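PDB 5E7T: minor structural protein 5 from Lactococcus phage Tuc2009, which probably serves as an accessory protein of the phage tail baseplate, with a BppA domain of the galactose-binding-like clan that may take part in host-surface recognition. Local coordinates for residues B[4-8]-B[211-217]; B[40-46]-B[67-72]; B[92-97]-B[127-132]. One frame throughout, in Å; residues are numbered along the deposited sequence.

Interaction 1 opens and closes the longest loop, from residues 4-8 to 211-217, and the other two are nested inside it. Interactions 2 and 3 follow in series along the chain, both in the BppA-type domain, where an antiparallel five-stranded sheet and an antiparallel four-stranded sheet pack together. Their centres are about 20 Å apart and their nearest atoms about 8 Å, and each ties a loop to a strand or its end. Interaction 1 lies far off, its centre about 44 Å from that of interaction 2 and 41 Å from that of interaction 3. There the N-terminal residues reach over to the C-terminal part of the chain; the loop so closed contains both other contacts, whose nearest atoms are about 30 Å and 26 Å away.

Interaction 1: residues B[4-8]-B[211-217]; sequences KNYLH and VDTNPVS
Y6 and P215 make the main apolar contact: the proline lies over one face of the tyrosine ring, with P215 CA 3.6 Å from the centroid of Y6 and only 9° off the normal. This is a CH-pi contact, and P215 CG extends it toward the phenol end, 3.6 Å from Y6 CZ. T213 O approaches the same ring differently, at its edge. Separately, the methyl L7 CD1 rests 3.8 Å from V211 CG1.

The polar contacts gather round H8. With CG anti to the carbonyl carbon (chi1 -59°), its imidazole is put among the carbonyls of the 213-217 loop, where NE2 gives a weak hydrogen bond to P215 O at 3.5 Å. S217 OG stands at the ring edge beside CD2, while T213 OG1 comes at CE1 obliquely. Elsewhere the backbones themselves meet, V211 CA pointing its hydrogen at Y6 O over 3.3 Å, and the carboxylate oxygen OD1 of D212 approaches CB of N5 rather than its amide. D212 takes a positive phi of 60°, which turns the chain into the loop.

H8 begins strand 8-12 and is joined by backbone hydrogen bonds to Y210, the last residue of strand 206-210. Its ring also meets that of Y210 and touches Y224, just before strand 225-228.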
# COMPACT_ATOMS: atom_id res chain seq x y z
N LYS B 4 -34.04 -57.78 -44.82
CA LYS B 4 -33.21 -56.83 -44.06
C LYS B 4 -32.78 -55.61 -44.88
O LYS B 4 -32.13 -55.72 -45.93
CB LYS B 4 -32.01 -57.48 -43.35
CG LYS B 4 -31.23 -58.55 -44.11
CD LYS B 4 -30.35 -59.31 -43.12
CE LYS B 4 -29.60 -60.48 -43.71
NZ LYS B 4 -28.69 -61.09 -42.71
N ASN B 5 -33.18 -54.44 -44.35
CA ASN B 5 -32.98 -53.09 -44.88
C ASN B 5 -31.82 -52.38 -44.20
O ASN B 5 -31.74 -52.39 -42.97
CB ASN B 5 -34.27 -52.25 -44.73
CG ASN B 5 -35.08 -52.44 -43.46
OD1 ASN B 5 -34.65 -53.03 -42.46
ND2 ASN B 5 -36.29 -51.90 -43.46
N TYR B 6 -30.95 -51.75 -45.01
CA TYR B 6 -29.76 -51.03 -44.54
C TYR B 6 -29.77 -49.55 -44.94
O TYR B 6 -29.97 -49.24 -46.12
CB TYR B 6 -28.47 -51.70 -45.06
CG TYR B 6 -28.34 -53.16 -44.68
CD1 TYR B 6 -28.89 -54.16 -45.48
CD2 TYR B 6 -27.67 -53.54 -43.52
CE1 TYR B 6 -28.79 -55.51 -45.12
CE2 TYR B 6 -27.56 -54.88 -43.15
CZ TYR B 6 -28.12 -55.86 -43.96
OH TYR B 6 -28.01 -57.18 -43.61
N LEU B 7 -29.56 -48.63 -43.96
CA LEU B 7 -29.50 -47.20 -44.21
C LEU B 7 -28.06 -46.83 -44.54
O LEU B 7 -27.16 -47.08 -43.73
CB LEU B 7 -30.01 -46.36 -43.03
CG LEU B 7 -29.63 -44.87 -43.08
CD1 LEU B 7 -30.70 -44.04 -43.77
CD2 LEU B 7 -29.29 -44.34 -41.70
N HIS B 8 -27.85 -46.24 -45.73
CA HIS B 8 -26.53 -45.83 -46.19
C HIS B 8 -26.37 -44.33 -46.13
O HIS B 8 -27.16 -43.61 -46.73
CB HIS B 8 -26.23 -46.37 -47.59
CG HIS B 8 -26.28 -47.86 -47.66
ND1 HIS B 8 -27.34 -48.52 -48.27
CD2 HIS B 8 -25.46 -48.78 -47.11
CE1 HIS B 8 -27.10 -49.81 -48.11
NE2 HIS B 8 -25.97 -50.02 -47.43
N VAL B 211 -31.55 -46.20 -48.90
CA VAL B 211 -31.90 -47.35 -48.06
C VAL B 211 -32.09 -48.69 -48.81
O VAL B 211 -31.94 -48.76 -50.03
CB VAL B 211 -33.18 -47.04 -47.22
CG1 VAL B 211 -32.85 -46.16 -46.02
CG2 VAL B 211 -34.28 -46.41 -48.07
N ASP B 212 -32.42 -49.74 -48.01
CA ASP B 212 -32.84 -51.11 -48.31
C ASP B 212 -31.87 -52.00 -49.12
O ASP B 212 -32.14 -53.22 -49.22
CB ASP B 212 -34.21 -51.11 -49.04
CG ASP B 212 -35.44 -51.29 -48.15
OD1 ASP B 212 -35.51 -52.29 -47.41
OD2 ASP B 212 -36.39 -50.48 -48.29
N THR B 213 -30.79 -51.44 -49.72
CA THR B 213 -29.92 -52.27 -50.56
C THR B 213 -29.07 -53.25 -49.70
O THR B 213 -29.40 -53.51 -48.54
CB THR B 213 -29.10 -51.44 -51.58
OG1 THR B 213 -28.00 -50.79 -50.94
CG2 THR B 213 -29.95 -50.44 -52.38
N ASN B 214 -28.00 -53.81 -50.30
CA ASN B 214 -27.07 -54.74 -49.66
C ASN B 214 -26.44 -54.10 -48.39
O ASN B 214 -26.58 -52.89 -48.21
CB ASN B 214 -25.99 -55.19 -50.67
CG ASN B 214 -25.18 -54.09 -51.32
OD1 ASN B 214 -25.51 -52.90 -51.27
ND2 ASN B 214 -24.14 -54.49 -52.03
N PRO B 215 -25.77 -54.85 -47.47
CA PRO B 215 -25.21 -54.19 -46.28
C PRO B 215 -24.10 -53.18 -46.58
O PRO B 215 -23.92 -52.26 -45.79
CB PRO B 215 -24.69 -55.36 -45.42
CG PRO B 215 -25.30 -56.59 -46.01
CD PRO B 215 -25.49 -56.30 -47.46
N VAL B 216 -23.39 -53.33 -47.72
CA VAL B 216 -22.30 -52.43 -48.15
C VAL B 216 -22.87 -51.19 -48.89
O VAL B 216 -23.85 -51.30 -49.63
CB VAL B 216 -21.19 -53.19 -48.92
CG1 VAL B 216 -21.70 -53.85 -50.19
CG2 VAL B 216 -19.96 -52.32 -49.19
N SER B 217 -22.26 -50.01 -48.65
CA SER B 217 -22.65 -48.69 -49.17
C SER B 217 -22.04 -48.34 -50.53
O SER B 217 -20.84 -48.56 -50.75
CB SER B 217 -22.28 -47.61 -48.15
OG SER B 217 -22.37 -48.07 -46.81

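Interaction 2: residues B[40-46]-B[67-72]; sequences EGFFKNF and KDLGEG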
# COMPACT_ATOMS: atom_id res chain seq x y z
N GLU B 40 6.75 -24.14 -39.88
CA GLU B 40 6.64 -24.56 -38.48
C GLU B 40 5.93 -25.93 -38.38
O GLU B 40 5.41 -26.43 -39.37
CB GLU B 40 5.84 -23.52 -37.65
CG GLU B 40 6.45 -22.14 -37.49
CD GLU B 40 7.70 -22.04 -36.63
OE1 GLU B 40 7.98 -22.98 -35.84
OE2 GLU B 40 8.40 -21.00 -36.74
N GLY B 41 5.91 -26.51 -37.18
CA GLY B 41 5.24 -27.78 -36.95
C GLY B 41 5.84 -28.91 -37.74
O GLY B 41 7.05 -29.11 -37.69
N PHE B 42 5.01 -29.60 -38.52
CA PHE B 42 5.46 -30.69 -39.39
C PHE B 42 6.50 -30.19 -40.40
O PHE B 42 7.48 -30.88 -40.65
CB PHE B 42 4.26 -31.31 -40.14
CG PHE B 42 4.53 -32.62 -40.87
CD1 PHE B 42 5.00 -32.63 -42.17
CD2 PHE B 42 4.25 -33.84 -40.26
CE1 PHE B 42 5.23 -33.83 -42.84
CE2 PHE B 42 4.48 -35.04 -40.93
CZ PHE B 42 4.97 -35.03 -42.22
N PHE B 43 6.31 -28.96 -40.92
CA PHE B 43 7.19 -28.41 -41.95
C PHE B 43 8.33 -27.58 -41.41
O PHE B 43 9.05 -26.94 -42.19
CB PHE B 43 6.36 -27.63 -42.98
CG PHE B 43 5.33 -28.51 -43.66
CD1 PHE B 43 5.70 -29.37 -44.70
CD2 PHE B 43 4.01 -28.52 -43.24
CE1 PHE B 43 4.74 -30.18 -45.33
CE2 PHE B 43 3.06 -29.34 -43.86
CZ PHE B 43 3.44 -30.16 -44.90
N LYS B 44 8.57 -27.66 -40.10
CA LYS B 44 9.64 -26.90 -39.46
C LYS B 44 11.01 -27.07 -40.14
O LYS B 44 11.70 -26.08 -40.28
CB LYS B 44 9.72 -27.22 -37.95
CG LYS B 44 10.82 -26.49 -37.19
CD LYS B 44 10.45 -25.07 -36.80
CE LYS B 44 11.62 -24.28 -36.28
NZ LYS B 44 11.23 -22.89 -35.94
N ASN B 45 11.37 -28.29 -40.58
CA ASN B 45 12.69 -28.54 -41.17
C ASN B 45 12.66 -28.88 -42.66
O ASN B 45 13.63 -29.44 -43.20
CB ASN B 45 13.45 -29.58 -40.37
CG ASN B 45 13.67 -29.15 -38.94
OD1 ASN B 45 13.05 -29.65 -38.00
ND2 ASN B 45 14.52 -28.15 -38.75
N PHE B 46 11.62 -28.42 -43.37
CA PHE B 46 11.54 -28.51 -44.83
C PHE B 46 12.33 -27.28 -45.36
O PHE B 46 12.61 -26.37 -44.57
CB PHE B 46 10.08 -28.50 -45.29
CG PHE B 46 9.44 -29.87 -45.31
CD1 PHE B 46 9.20 -30.56 -44.13
CD2 PHE B 46 9.07 -30.46 -46.51
CE1 PHE B 46 8.61 -31.82 -44.15
CE2 PHE B 46 8.49 -31.72 -46.53
CZ PHE B 46 8.27 -32.40 -45.35
N LYS B 67 15.20 -35.28 -41.75
CA LYS B 67 14.67 -33.97 -41.37
C LYS B 67 13.73 -34.28 -40.21
O LYS B 67 12.92 -35.19 -40.33
CB LYS B 67 13.93 -33.25 -42.53
CG LYS B 67 14.77 -33.02 -43.81
CD LYS B 67 15.94 -32.04 -43.65
CE LYS B 67 17.07 -32.30 -44.62
NZ LYS B 67 17.43 -31.09 -45.40
N ASP B 68 13.89 -33.61 -39.07
CA ASP B 68 13.06 -33.87 -37.89
C ASP B 68 11.62 -33.41 -38.09
O ASP B 68 11.38 -32.23 -38.44
CB ASP B 68 13.69 -33.25 -36.63
CG ASP B 68 12.95 -33.48 -35.32
OD1 ASP B 68 12.25 -34.51 -35.21
OD2 ASP B 68 13.09 -32.64 -34.40
N LEU B 69 10.67 -34.36 -37.89
CA LEU B 69 9.23 -34.12 -38.01
C LEU B 69 8.59 -34.05 -36.62
O LEU B 69 7.37 -33.90 -36.50
CB LEU B 69 8.53 -35.24 -38.79
CG LEU B 69 9.00 -35.62 -40.20
CD1 LEU B 69 8.14 -36.72 -40.74
CD2 LEU B 69 8.93 -34.44 -41.17
N GLY B 70 9.42 -34.15 -35.57
CA GLY B 70 8.98 -34.18 -34.18
C GLY B 70 8.02 -33.08 -33.76
O GLY B 70 7.13 -33.32 -32.94
N GLU B 71 8.19 -31.88 -34.32
CA GLU B 71 7.39 -30.72 -33.97
C GLU B 71 6.03 -30.71 -34.64
O GLU B 71 5.23 -29.81 -34.42
CB GLU B 71 8.18 -29.44 -34.26
CG GLU B 71 9.06 -28.98 -33.11
CD GLU B 71 9.53 -27.55 -33.25
OE1 GLU B 71 10.77 -27.33 -33.27
OE2 GLU B 71 8.67 -26.64 -33.37
N GLY B 72 5.78 -31.73 -35.45
CA GLY B 72 4.53 -31.88 -36.18
C GLY B 72 3.63 -32.97 -35.65
O GLY B 72 2.63 -33.27 -36.29
O HOH W 1 10.16 -30.89 -40.43
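L69 runs alongside F42, and its two methyls do the touching. The phenylalanine holds CG anti to the backbone N (chi1 -169°), which carries its ring alongside the leucine. L69 CD2 sits over one face of the phenylalanine, 4.2 Å from the centroid of the F42 ring and displaced toward the rim, a CH-pi contact. The other methyl, L69 CD1, reaches the far end of the ring at F42 CZ, 3.9 Å away. CD2 also comes up to the edge of a second ring, 4.0 Å from F46 CE1, so the leucine branch is shared by two aromatics.

Beside this apolar group the two backbones run close: G72 CA is 3.3 Å from F42 N, and G41 CA makes a CA-H...O contact with E71 O. Water 1 bridges the segments, donating to F42 O and to D68 O (2.7 Å) and accepting from N45 N. Near the surface the aliphatic part of K44 passes E71, while K44 NZ forms a salt bridge with E40 OE1 at 3.3 Å. That lysine charge probably eases the nearness of the E40 and E71 carboxylates.

Behind the first shell, the chain makes a type I turn from F43 to F46, and the rings pile up beside it: F42 CD1 stands over the centre of the F43 ring, and F43 CD1 over that of F46. In segment 67-72 an Asx turn, G70 N to D68 OD1 at 2.9 Å, shapes the chain as it leaves strand 63-68.

Farther out, F42 and F46 pack on V177 of strand 171-184, while F42 and L69 both touch M110 of strand 104-114. The F42-L69 part of the contact reaches in between the two sheets, while K44, D68 and E71 lie toward the surface; V32 is hydrogen-bonded to the backbones of F42 and G72.

Interaction 3: residues B[92-97]-B[127-132]; sequences VMFTSW and LPKDPS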
# COMPACT_ATOMS: atom_id res chain seq x y z
N VAL B 92 2.22 -36.58 -52.09
CA VAL B 92 3.65 -36.44 -52.31
C VAL B 92 3.98 -36.20 -53.80
O VAL B 92 3.33 -36.78 -54.68
CB VAL B 92 4.28 -37.71 -51.68
CG1 VAL B 92 5.13 -38.51 -52.64
CG2 VAL B 92 5.02 -37.37 -50.41
N MET B 93 4.94 -35.32 -54.08
CA MET B 93 5.33 -35.01 -55.46
C MET B 93 6.81 -34.86 -55.61
O MET B 93 7.43 -34.14 -54.83
CB MET B 93 4.62 -33.75 -55.95
CG MET B 93 5.19 -33.17 -57.21
SD MET B 93 3.94 -32.18 -57.99
CE MET B 93 4.93 -31.21 -58.91
N PHE B 94 7.38 -35.54 -56.61
CA PHE B 94 8.80 -35.46 -56.85
C PHE B 94 9.00 -34.59 -58.05
O PHE B 94 8.55 -34.95 -59.14
CB PHE B 94 9.41 -36.86 -57.04
CG PHE B 94 9.37 -37.72 -55.80
CD1 PHE B 94 8.20 -38.40 -55.44
CD2 PHE B 94 10.48 -37.86 -54.99
CE1 PHE B 94 8.17 -39.22 -54.32
CE2 PHE B 94 10.44 -38.65 -53.85
CZ PHE B 94 9.28 -39.33 -53.53
N THR B 95 9.65 -33.43 -57.84
CA THR B 95 9.90 -32.47 -58.90
C THR B 95 11.26 -32.69 -59.56
O THR B 95 11.49 -32.19 -60.67
CB THR B 95 9.71 -31.06 -58.38
OG1 THR B 95 10.72 -30.76 -57.44
CG2 THR B 95 8.38 -30.87 -57.72
N SER B 96 12.14 -33.42 -58.88
CA SER B 96 13.50 -33.73 -59.34
C SER B 96 13.94 -35.02 -58.70
O SER B 96 13.73 -35.20 -57.51
CB SER B 96 14.45 -32.59 -58.95
OG SER B 96 15.77 -33.03 -58.68
N TRP B 97 14.55 -35.92 -59.48
CA TRP B 97 15.04 -37.20 -58.98
C TRP B 97 16.40 -37.51 -59.63
O TRP B 97 16.45 -38.00 -60.76
CB TRP B 97 14.00 -38.31 -59.22
CG TRP B 97 14.42 -39.68 -58.76
CD1 TRP B 97 15.06 -40.62 -59.50
CD2 TRP B 97 14.21 -40.26 -57.46
NE1 TRP B 97 15.33 -41.73 -58.72
CE2 TRP B 97 14.80 -41.53 -57.47
CE3 TRP B 97 13.60 -39.80 -56.28
CZ2 TRP B 97 14.76 -42.38 -56.37
CZ3 TRP B 97 13.56 -40.64 -55.19
CH2 TRP B 97 14.14 -41.91 -55.23
N LEU B 127 7.69 -44.21 -48.44
CA LEU B 127 7.59 -43.27 -49.55
C LEU B 127 8.17 -43.94 -50.79
O LEU B 127 8.89 -44.93 -50.63
CB LEU B 127 8.26 -41.94 -49.20
CG LEU B 127 7.60 -41.15 -48.06
CD1 LEU B 127 8.17 -39.76 -47.99
CD2 LEU B 127 6.10 -41.09 -48.21
N PRO B 128 7.77 -43.51 -52.03
CA PRO B 128 8.20 -44.23 -53.24
C PRO B 128 9.69 -44.37 -53.41
O PRO B 128 10.38 -43.37 -53.50
CB PRO B 128 7.55 -43.43 -54.37
CG PRO B 128 6.34 -42.85 -53.76
CD PRO B 128 6.84 -42.42 -52.40
N LYS B 129 10.18 -45.62 -53.47
CA LYS B 129 11.61 -45.94 -53.64
C LYS B 129 12.17 -45.53 -55.02
O LYS B 129 13.38 -45.32 -55.11
CB LYS B 129 11.88 -47.42 -53.31
CG LYS B 129 12.52 -47.63 -51.90
CD LYS B 129 12.04 -48.89 -51.14
CE LYS B 129 11.84 -48.65 -49.66
NZ LYS B 129 10.78 -47.63 -49.37
N ASP B 130 11.32 -45.32 -56.08
CA ASP B 130 11.78 -44.85 -57.40
C ASP B 130 10.64 -44.18 -58.14
O ASP B 130 9.98 -44.80 -58.95
CB ASP B 130 12.42 -45.96 -58.27
CG ASP B 130 12.99 -45.48 -59.60
OD1 ASP B 130 12.73 -44.31 -59.97
OD2 ASP B 130 13.72 -46.28 -60.27
N PRO B 131 10.40 -42.89 -57.91
CA PRO B 131 9.33 -42.20 -58.62
C PRO B 131 9.79 -41.54 -59.93
O PRO B 131 9.10 -40.63 -60.42
CB PRO B 131 8.91 -41.16 -57.63
CG PRO B 131 10.18 -40.81 -56.96
CD PRO B 131 11.04 -42.00 -56.93
N SER B 132 10.93 -41.99 -60.51
CA SER B 132 11.45 -41.35 -61.71
C SER B 132 10.50 -41.38 -62.89
O SER B 132 10.52 -40.45 -63.69
CB SER B 132 12.81 -41.91 -62.08
OG SER B 132 12.72 -43.26 -62.47
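P131 fits into the corner made by the rings of F94 and W97, a pair of CH-pi contacts from one proline, where the loop after strand 121-126 passes strand 85-98. Each ring takes a different carbon. P131 CG lies over the centre of the phenylalanine, 3.4 Å from the F94 ring centroid and 10° off the normal, and P131 CD meets a face of the indole, 3.3 Å from the centroid of the six-membered ring of W97. The chain turns a corner at T95, between the two aromatics, consistent with both rings meeting one proline. With CG anti to the backbone N (chi1 179°), W97 extends its indole along the loop, so that its pyrrole end reaches S132 CB, 3.7 Å from W97 CD1.

P128 supports the phenylalanine from another direction, its CD 4.0 Å from F94 CE1 at the ring edge, and V92 packs loosely against P128 and L127. S132 N to D130 OD1 (3.0 Å) makes an Asx turn, and S132 OG gives the same oxygen a second bond (2.7 Å), so OD1 is gripped by two donors. S132 OG also hydrogen-bonds a polar side chain of another protein in the assembly.

Around it, F94 rests on I175 of strand 171-184 and on F108 of strand 104-114, so this contact joins both sheets; V92 and P128 meet I141 on strand 139-146, to which the loop leads.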